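Local coordinates for protein collagen alpha1(xviii) chain (Mus musculus, PDB 1DY0) that inhibits angiogenesis as the zinc-binding endostatin domain released from the C-terminal end of collagen XVIII, at residues 12-17 / 71-76. The protein carries 2 engineered substitutions. Residues are numbered along the deposited sequence; the frame is centred on the assembly and turned at random.
Sequences PVLHLV and GSVPIV. With ZN (zinc ion), chain B.
The backbones of 14-16 and 74-76 run parallel, L14 beside I75 and H15 beside V76, joined by three nearly straight hydrogen bonds: L14 N to P74 O (3.0 Å), V76 N to L14 O (2.9 Å) and L16 N to V76 O (2.9 Å). P74 suits the start of this ladder, since the bond there needs only its carbonyl. The CA-H groups of I75 and H15 add weak contacts to L14 O and V76 O.

Among the apolar contacts, the longer isoleucine chain lets I75 CD1 reach L14 CB and CD1, while its CG2 branch meets L16 CB. From the loop before its strand, V73 points at the other segment; a chi1 of -176° turns CG1 onto V13 CA (3.3 Å), and it also meets L14 CG. On the face that carries H15 and V76, V76 also touches V13, just before the strand, CG2 to CG2 at 3.9 Å.

V76 CG2 sits over one face of the H15 imidazole, offset toward its rim, a CH-pi contact 3.9 Å from the ring centroid. H15 NE2 binds zinc at 2.1 Å, with H7, D9 and D80 completing the site. H15 ND1 is hydrogen-bonded to E179; bonded at both nitrogens, the ring is probably held in its rotation.

In the mixed sheet, strand 14-18 lies between antiparallel 176-179 and parallel 75-76, beyond which runs 82-84.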
loop_
_atom_site.group_PDB
_atom_site.type_symbol
_atom_site.label_atom_id
_atom_site.label_comp_id
_atom_site.label_asym_id
_atom_site.label_seq_id
_atom_site.Cartn_x
_atom_site.Cartn_y
_atom_site.Cartn_z
ATOM N N PRO A 12 20.026 1.644 -2.219
ATOM C CA PRO A 12 18.931 1.718 -1.241
ATOM C C PRO A 12 17.597 2.087 -1.914
ATOM O O PRO A 12 17.535 3.070 -2.656
ATOM C CB PRO A 12 19.397 2.824 -0.295
ATOM C CG PRO A 12 20.900 2.765 -0.400
ATOM C CD PRO A 12 21.091 2.606 -1.881
ATOM N N VAL A 13 16.562 1.276 -1.680
ATOM C CA VAL A 13 15.213 1.488 -2.224
ATOM C C VAL A 13 14.201 0.791 -1.321
ATOM O O VAL A 13 14.539 -0.163 -0.607
ATOM C CB VAL A 13 14.997 0.901 -3.667
ATOM C CG1 VAL A 13 15.934 1.525 -4.668
ATOM C CG2 VAL A 13 15.132 -0.600 -3.677
ATOM N N LEU A 14 12.963 1.278 -1.360
ATOM C CA LEU A 14 11.860 0.712 -0.592
ATOM C C LEU A 14 10.832 0.250 -1.620
ATOM O O LEU A 14 10.451 1.013 -2.499
ATOM C CB LEU A 14 11.245 1.775 0.335
ATOM C CG LEU A 14 12.099 2.319 1.485
ATOM C CD1 LEU A 14 11.312 3.341 2.258
ATOM C CD2 LEU A 14 12.517 1.193 2.409
ATOM N N HIS A 15 10.406 -1.003 -1.538
ATOM C CA HIS A 15 9.432 -1.526 -2.495
ATOM C C HIS A 15 7.990 -1.345 -2.068
ATOM O O HIS A 15 7.642 -1.575 -0.909
ATOM C CB HIS A 15 9.674 -3.020 -2.776
ATOM C CG HIS A 15 10.989 -3.312 -3.430
ATOM N ND1 HIS A 15 12.166 -3.431 -2.720
ATOM C CD2 HIS A 15 11.320 -3.497 -4.734
ATOM C CE1 HIS A 15 13.162 -3.675 -3.554
ATOM N NE2 HIS A 15 12.674 -3.714 -4.779
ATOM N N LEU A 16 7.160 -0.910 -3.009
ATOM C CA LEU A 16 5.728 -0.756 -2.776
ATOM C C LEU A 16 5.114 -1.802 -3.695
ATOM O O LEU A 16 5.176 -1.662 -4.919
ATOM C CB LEU A 16 5.260 0.641 -3.174
ATOM C CG LEU A 16 3.806 0.980 -2.846
ATOM C CD1 LEU A 16 3.532 0.719 -1.377
ATOM C CD2 LEU A 16 3.549 2.442 -3.188
ATOM N N VAL A 17 4.543 -2.853 -3.116
ATOM C CA VAL A 17 3.990 -3.941 -3.911
ATOM C C VAL A 17 2.561 -4.294 -3.506
ATOM O O VAL A 17 2.206 -4.243 -2.337
ATOM C CB VAL A 17 4.916 -5.204 -3.810
ATOM C CG1 VAL A 17 4.536 -6.249 -4.846
ATOM C CG2 VAL A 17 6.376 -4.809 -3.987
ATOM N N GLY A 71 13.308 10.204 4.224
ATOM C CA GLY A 71 13.671 11.354 3.421
ATOM C C GLY A 71 14.368 11.209 2.085
ATOM O O GLY A 71 14.171 12.060 1.211
ATOM N N SER A 72 15.151 10.154 1.886
ATOM C CA SER A 72 15.880 10.034 0.629
ATOM C C SER A 72 15.947 8.690 -0.092
ATOM O O SER A 72 16.679 8.563 -1.070
ATOM C CB SER A 72 17.300 10.578 0.831
ATOM O OG SER A 72 17.855 10.113 2.058
ATOM N N VAL A 73 15.215 7.687 0.379
ATOM C CA VAL A 73 15.234 6.383 -0.275
ATOM C C VAL A 73 14.057 6.289 -1.254
ATOM O O VAL A 73 12.894 6.351 -0.855
ATOM C CB VAL A 73 15.154 5.235 0.761
ATOM C CG1 VAL A 73 15.266 3.896 0.079
ATOM C CG2 VAL A 73 16.249 5.378 1.809
ATOM N N PRO A 74 14.348 6.191 -2.561
ATOM C CA PRO A 74 13.267 6.093 -3.547
ATOM C C PRO A 74 12.332 4.907 -3.358
ATOM O O PRO A 74 12.736 3.827 -2.912
ATOM C CB PRO A 74 14.022 6.019 -4.884
ATOM C CG PRO A 74 15.383 5.526 -4.505
ATOM C CD PRO A 74 15.651 6.284 -3.237
ATOM N N ILE A 75 11.058 5.138 -3.654
ATOM C CA ILE A 75 10.033 4.106 -3.557
ATOM C C ILE A 75 9.984 3.532 -4.959
ATOM O O ILE A 75 9.832 4.279 -5.926
ATOM C CB ILE A 75 8.647 4.707 -3.194
ATOM C CG1 ILE A 75 8.757 5.574 -1.937
ATOM C CG2 ILE A 75 7.630 3.594 -2.954
ATOM C CD1 ILE A 75 9.315 4.853 -0.732
ATOM N N VAL A 76 10.162 2.223 -5.078
ATOM C CA VAL A 76 10.151 1.571 -6.380
ATOM C C VAL A 76 9.124 0.445 -6.387
ATOM O O VAL A 76 8.661 0.018 -5.333
ATOM C CB VAL A 76 11.549 0.997 -6.728
ATOM C CG1 VAL A 76 12.605 2.094 -6.691
ATOM C CG2 VAL A 76 11.920 -0.120 -5.761
HETATM ZN ZN ZN B . 14.246 -4.317 -6.041
#